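Local coordinates for protein VP2 (Primate bocaparvovirus 1, PDB 7L0Y) that builds, with its longer size variants, the 60-subunit T=1 icosahedral capsid of human bocavirus 1, at residues Y167-I172 with P198-E203; A130-F135 with I427-I432. All coordinates share one frame; numbering follows the deposited sequence.

Contact 1: residues Y167-I172 with P198-E203; sequences YGYIPI and PFFLLE
Tyr169 reaches across to Phe200 in the close-packed middle of this contact. Its OH accepts the backbone N-H of Phe200 (N to OH 2.6 Å, angle at the hydrogen 148°), and its ring meets that of Phe200 in an offset edge-to-face pair. The centroids are 5.5 Å apart and the planes are turned by 74°, with the edge of Phe200 toward the face of Tyr169; Phe200 CD2 comes 3.7 Å from Tyr169 CE1. Tyr169 CG sits between the backbone N and the carbonyl carbon (chi1 60°), which directs the ring to the 198-203 chain.

The ends are looser. At one, CA of Tyr167 and CA of Leu202 are 10.3 Å apart, so just Leu202 CD2 spans the gap, 3.6 Å from Tyr167 CE2. At the other, Pro198 CD rests 3.5 Å from Pro171 O. Even these flanks are buried.

The Tyr167 OH is hydrogen-bonded to Pro143 O, and Phe200 packs on Val518 of a second subunit. Both segments belong to the long connection between jelly-roll strands E (132-137) and F (208-210). Backbone hydrogen bonds join Tyr167 to Thr69 and Trp71, and Tyr169 to Val67; the 198-203 loop, following helix 189-195, presses Phe199 on Val67 of strand 65-69.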
loop_
_atom_site.group_PDB
_atom_site.type_symbol
_atom_site.label_atom_id
_atom_site.label_comp_id
_atom_site.label_asym_id
_atom_site.label_seq_id
_atom_site.Cartn_x
_atom_site.Cartn_y
_atom_site.Cartn_z
ATOM N N TYR A 167 -12.433 103.694 -22.017
ATOM C CA TYR A 167 -11.133 103.518 -21.406
ATOM C C TYR A 167 -10.122 104.487 -21.993
ATOM O O TYR A 167 -10.125 104.771 -23.190
ATOM C CB TYR A 167 -10.671 102.079 -21.578
ATOM C CG TYR A 167 -9.253 101.815 -21.167
ATOM C CD1 TYR A 167 -8.855 101.954 -19.854
ATOM C CD2 TYR A 167 -8.341 101.333 -22.074
ATOM C CE1 TYR A 167 -7.571 101.684 -19.481
ATOM C CE2 TYR A 167 -7.076 101.055 -21.708
ATOM C CZ TYR A 167 -6.689 101.229 -20.412
ATOM O OH TYR A 167 -5.407 100.940 -20.047
ATOM N N GLY A 168 -9.273 105.005 -21.129
ATOM C CA GLY A 168 -8.239 105.928 -21.533
ATOM C C GLY A 168 -7.234 106.024 -20.418
ATOM O O GLY A 168 -7.490 105.597 -19.292
ATOM N N TYR A 169 -6.078 106.580 -20.744
ATOM C CA TYR A 169 -4.997 106.634 -19.783
ATOM C C TYR A 169 -4.059 107.758 -20.162
ATOM O O TYR A 169 -4.034 108.221 -21.301
ATOM C CB TYR A 169 -4.257 105.296 -19.698
ATOM C CG TYR A 169 -3.630 104.849 -20.990
ATOM C CD1 TYR A 169 -2.334 105.199 -21.309
ATOM C CD2 TYR A 169 -4.338 104.071 -21.889
ATOM C CE1 TYR A 169 -1.764 104.790 -22.472
ATOM C CE2 TYR A 169 -3.776 103.661 -23.059
ATOM C CZ TYR A 169 -2.490 104.022 -23.351
ATOM O OH TYR A 169 -1.920 103.622 -24.530
ATOM N N ILE A 170 -3.287 108.193 -19.175
ATOM C CA ILE A 170 -2.334 109.284 -19.332
ATOM C C ILE A 170 -0.985 108.661 -19.674
ATOM O O ILE A 170 -0.402 107.971 -18.824
ATOM C CB ILE A 170 -2.261 110.135 -18.060
ATOM C CG1 ILE A 170 -3.618 110.790 -17.808
ATOM C CG2 ILE A 170 -1.187 111.179 -18.179
ATOM C CD1 ILE A 170 -3.770 111.378 -16.435
ATOM N N PRO A 171 -0.490 108.815 -20.901
ATOM C CA PRO A 171 0.788 108.186 -21.250
ATOM C C PRO A 171 1.996 108.878 -20.647
ATOM O O PRO A 171 3.024 108.233 -20.418
ATOM C CB PRO A 171 0.787 108.257 -22.778
ATOM C CG PRO A 171 -0.023 109.455 -23.082
ATOM C CD PRO A 171 -1.063 109.567 -22.026
ATOM N N ILE A 172 1.916 110.177 -20.392
ATOM C CA ILE A 172 3.066 110.932 -19.927
ATOM C C ILE A 172 2.555 112.087 -19.090
ATOM O O ILE A 172 1.409 112.515 -19.234
ATOM C CB ILE A 172 3.921 111.440 -21.108
ATOM C CG1 ILE A 172 5.271 111.957 -20.630
ATOM C CG2 ILE A 172 3.208 112.557 -21.815
ATOM C CD1 ILE A 172 6.231 112.210 -21.743
ATOM N N PRO A 198 5.073 105.539 -23.426
ATOM C CA PRO A 198 4.524 104.270 -23.894
ATOM C C PRO A 198 3.210 104.445 -24.628
ATOM O O PRO A 198 2.534 105.468 -24.543
ATOM C CB PRO A 198 4.323 103.486 -22.597
ATOM C CG PRO A 198 4.080 104.508 -21.615
ATOM C CD PRO A 198 4.921 105.682 -21.974
ATOM N N PHE A 199 2.854 103.407 -25.360
ATOM C CA PHE A 199 1.573 103.346 -26.030
ATOM C C PHE A 199 1.025 101.943 -25.881
ATOM O O PHE A 199 1.746 100.966 -26.078
ATOM C CB PHE A 199 1.696 103.769 -27.489
ATOM C CG PHE A 199 0.454 103.581 -28.266
ATOM C CD1 PHE A 199 -0.728 104.127 -27.824
ATOM C CD2 PHE A 199 0.481 102.972 -29.497
ATOM C CE1 PHE A 199 -1.876 103.964 -28.537
ATOM C CE2 PHE A 199 -0.661 102.831 -30.226
ATOM C CZ PHE A 199 -1.841 103.333 -29.745
ATOM N N PHE A 200 -0.232 101.851 -25.490
ATOM C CA PHE A 200 -0.854 100.584 -25.165
ATOM C C PHE A 200 -2.062 100.358 -26.048
ATOM O O PHE A 200 -2.921 101.227 -26.192
ATOM C CB PHE A 200 -1.253 100.531 -23.703
ATOM C CG PHE A 200 -0.098 100.582 -22.775
ATOM C CD1 PHE A 200 0.598 99.436 -22.461
ATOM C CD2 PHE A 200 0.307 101.778 -22.228
ATOM C CE1 PHE A 200 1.660 99.480 -21.615
ATOM C CE2 PHE A 200 1.373 101.825 -21.379
ATOM C CZ PHE A 200 2.052 100.676 -21.071
ATOM N N LEU A 201 -2.093 99.186 -26.642
ATOM C CA LEU A 201 -3.182 98.706 -27.462
ATOM C C LEU A 201 -3.714 97.467 -26.785
ATOM O O LEU A 201 -2.944 96.566 -26.458
ATOM C CB LEU A 201 -2.690 98.355 -28.853
ATOM C CG LEU A 201 -2.107 99.525 -29.610
ATOM C CD1 LEU A 201 -1.391 99.059 -30.855
ATOM C CD2 LEU A 201 -3.262 100.383 -29.968
ATOM N N LEU A 202 -5.019 97.409 -26.568
ATOM C CA LEU A 202 -5.530 96.205 -25.942
ATOM C C LEU A 202 -5.475 95.022 -26.894
ATOM O O LEU A 202 -5.463 93.878 -26.439
ATOM C CB LEU A 202 -6.951 96.426 -25.430
ATOM C CG LEU A 202 -7.134 97.267 -24.160
ATOM C CD1 LEU A 202 -6.122 96.860 -23.125
ATOM C CD2 LEU A 202 -6.949 98.733 -24.450
ATOM N N GLU A 203 -5.406 95.277 -28.199
ATOM C CA GLU A 203 -5.316 94.276 -29.257
ATOM C C GLU A 203 -4.033 93.483 -29.208
ATOM O O GLU A 203 -3.914 92.466 -29.890
ATOM C CB GLU A 203 -5.449 94.966 -30.612
ATOM C CG GLU A 203 -6.836 95.518 -30.887
ATOM C CD GLU A 203 -7.133 96.801 -30.138
ATOM O OE1 GLU A 203 -6.289 97.246 -29.344
ATOM O OE2 GLU A 203 -8.224 97.366 -30.334
#

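Contact 2: residues A130-F135 with I427-I432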
loop_
_atom_site.group_PDB
_atom_site.type_symbol
_atom_site.label_atom_id
_atom_site.label_comp_id
_atom_site.label_asym_id
_atom_site.label_seq_id
_atom_site.Cartn_x
_atom_site.Cartn_y
_atom_site.Cartn_z
ATOM N N ALA A 130 -22.601 89.303 -35.142
ATOM C CA ALA A 130 -21.675 90.274 -34.581
ATOM C C ALA A 130 -21.156 89.804 -33.229
ATOM O O ALA A 130 -21.891 89.223 -32.430
ATOM C CB ALA A 130 -22.355 91.632 -34.450
ATOM N N GLY A 131 -19.868 90.035 -32.991
ATOM C CA GLY A 131 -19.234 89.689 -31.743
ATOM C C GLY A 131 -18.947 90.897 -30.866
ATOM O O GLY A 131 -19.034 92.048 -31.278
ATOM N N VAL A 132 -18.600 90.602 -29.623
ATOM C CA VAL A 132 -18.016 91.581 -28.721
ATOM C C VAL A 132 -16.723 90.998 -28.189
ATOM O O VAL A 132 -16.654 89.807 -27.874
ATOM C CB VAL A 132 -18.958 91.979 -27.564
ATOM C CG1 VAL A 132 -20.155 92.696 -28.097
ATOM C CG2 VAL A 132 -19.388 90.773 -26.767
ATOM N N HIS A 133 -15.699 91.829 -28.126
ATOM C CA HIS A 133 -14.421 91.468 -27.543
ATOM C C HIS A 133 -14.481 91.694 -26.044
ATOM O O HIS A 133 -14.944 92.738 -25.587
ATOM C CB HIS A 133 -13.320 92.310 -28.173
ATOM C CG HIS A 133 -13.164 92.083 -29.638
ATOM N ND1 HIS A 133 -12.392 91.068 -30.155
ATOM C CD2 HIS A 133 -13.746 92.687 -30.695
ATOM C CE1 HIS A 133 -12.465 91.090 -31.472
ATOM N NE2 HIS A 133 -13.284 92.061 -31.825
ATOM N N ILE A 134 -14.040 90.705 -25.286
ATOM C CA ILE A 134 -14.026 90.772 -23.835
ATOM C C ILE A 134 -12.724 90.166 -23.359
ATOM O O ILE A 134 -12.357 89.067 -23.781
ATOM C CB ILE A 134 -15.220 90.025 -23.212
ATOM C CG1 ILE A 134 -16.534 90.676 -23.622
ATOM C CG2 ILE A 134 -15.117 90.024 -21.710
ATOM C CD1 ILE A 134 -17.732 89.859 -23.306
ATOM N N PHE A 135 -12.020 90.876 -22.492
ATOM C CA PHE A 135 -10.957 90.225 -21.756
ATOM C C PHE A 135 -10.785 90.945 -20.436
ATOM O O PHE A 135 -11.074 92.135 -20.315
ATOM C CB PHE A 135 -9.640 90.202 -22.533
ATOM C CG PHE A 135 -8.967 91.518 -22.605
ATOM C CD1 PHE A 135 -7.920 91.810 -21.759
ATOM C CD2 PHE A 135 -9.414 92.485 -23.464
ATOM C CE1 PHE A 135 -7.308 93.017 -21.807
ATOM C CE2 PHE A 135 -8.805 93.692 -23.510
ATOM C CZ PHE A 135 -7.752 93.956 -22.682
ATOM N N ILE A 427 -14.284 95.605 -22.565
ATOM C CA ILE A 427 -15.226 95.136 -23.560
ATOM C C ILE A 427 -15.342 96.188 -24.644
ATOM O O ILE A 427 -15.434 97.383 -24.356
ATOM C CB ILE A 427 -16.593 94.820 -22.924
ATOM C CG1 ILE A 427 -17.606 94.368 -23.966
ATOM C CG2 ILE A 427 -17.089 95.980 -22.159
ATOM C CD1 ILE A 427 -18.889 93.907 -23.366
ATOM N N LYS A 428 -15.276 95.751 -25.888
ATOM C CA LYS A 428 -15.690 96.599 -26.987
ATOM C C LYS A 428 -16.370 95.702 -27.992
ATOM O O LYS A 428 -16.192 94.486 -27.967
ATOM C CB LYS A 428 -14.536 97.339 -27.662
ATOM C CG LYS A 428 -13.620 96.462 -28.431
ATOM C CD LYS A 428 -12.549 97.264 -29.102
ATOM C CE LYS A 428 -11.661 96.360 -29.943
ATOM N NZ LYS A 428 -12.371 95.807 -31.111
ATOM N N MET A 429 -17.142 96.303 -28.873
ATOM C CA MET A 429 -17.711 95.535 -29.959
ATOM C C MET A 429 -16.714 95.386 -31.086
ATOM O O MET A 429 -15.874 96.258 -31.316
ATOM C CB MET A 429 -18.966 96.198 -30.462
ATOM C CG MET A 429 -20.087 96.074 -29.496
ATOM S SD MET A 429 -21.363 97.065 -30.168
ATOM C CE MET A 429 -20.652 98.658 -29.809
ATOM N N ALA A 430 -16.799 94.254 -31.767
ATOM C CA ALA A 430 -16.014 94.061 -32.968
ATOM C C ALA A 430 -16.294 95.181 -33.952
ATOM O O ALA A 430 -17.445 95.483 -34.268
ATOM C CB ALA A 430 -16.334 92.713 -33.599
ATOM N N LYS A 431 -15.231 95.825 -34.394
ATOM C CA LYS A 431 -15.309 96.706 -35.543
ATOM C C LYS A 431 -15.874 95.930 -36.718
ATOM O O LYS A 431 -15.304 94.917 -37.129
ATOM C CB LYS A 431 -13.909 97.227 -35.841
ATOM C CG LYS A 431 -13.704 97.901 -37.164
ATOM C CD LYS A 431 -14.560 99.099 -37.357
ATOM C CE LYS A 431 -13.988 99.965 -38.463
ATOM N NZ LYS A 431 -13.874 99.259 -39.755
ATOM N N ILE A 432 -16.991 96.393 -37.269
ATOM C CA ILE A 432 -17.582 95.766 -38.445
ATOM C C ILE A 432 -17.320 96.690 -39.627
ATOM O O ILE A 432 -17.981 97.736 -39.742
ATOM C CB ILE A 432 -19.080 95.499 -38.275
ATOM C CG1 ILE A 432 -19.323 94.485 -37.165
ATOM C CG2 ILE A 432 -19.657 94.963 -39.565
ATOM C CD1 ILE A 432 -20.773 94.285 -36.869
#
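His133 and Lys428 form the central antiparallel hydrogen-bonded pair of two strand segments whose directions differ by 165°. His133 N donates to Lys428 O (2.7 Å), and Lys428 N returns a bond to His133 O (3.0 Å). Beyond strand 424-429 the backbone pairing continues with Ala430 N bonded to Gly131 O at 3.2 Å. A CA-H...O contact from Ile427 CA also reaches His133 O.

Apolar contacts occupy one face. Ile134 CG1 lies 3.9 Å from Ile427 CG1, the side chains running side by side, while Val132 CG1 meets Met429 CG at 3.7 Å. These two non-hydrogen-bonded pairs point toward Ile107 and Ile112 of strand 95-118 and Cys448 of strand 446-462. The strand order 71-74, 424-429, 132-137, 208-210 matches the C-H-E-F sheet of the viral jelly roll, making this its H-E pairing, and the apolar face looks into the barrel core toward the opposing sheet. Farther along, Ala130 CB touches Ile432 CD1.

The other face carries the His133 ring and the Lys428 chain, which lie side by side. His133 CD2 is 3.4 Å from Lys428 NZ, which stands oblique to the imidazole; a bend at the last torsion (chi4 68°) turns the amine there. Ala430 CA adjoins the ring edge, 3.5 Å from His133 CD2. Lys428 makes a cation-pi contact with Trp71 on neighbouring strand 71-74, and Trp20 of a third subunit meets the His133 ring nearly at right angles.

The centres of contacts 1 and 2 are 18 Å apart, on the same side of the chain's centre. Along the sequence the order is 130-135, 167-172, 198-203, 427-432, so contact 1 falls wholly between the two halves of contact 2. They meet at Leu202 and Glu203: Leu202 CD1 packs 3.4 Å from Phe135 CZ, and Glu203 OE2 lies 3.6 Å from Lys428 CE. Trp71 of strand 71-74 touches both contacts, its NE1 hydrogen-bonded to Glu203 OE2 in contact 1. Trp20 of the third subunit also touches both, its NE1 hydrogen-bonded to Glu203 O, so the loop of contact 1 and the jelly-roll strands of contact 2 share one capsid interface.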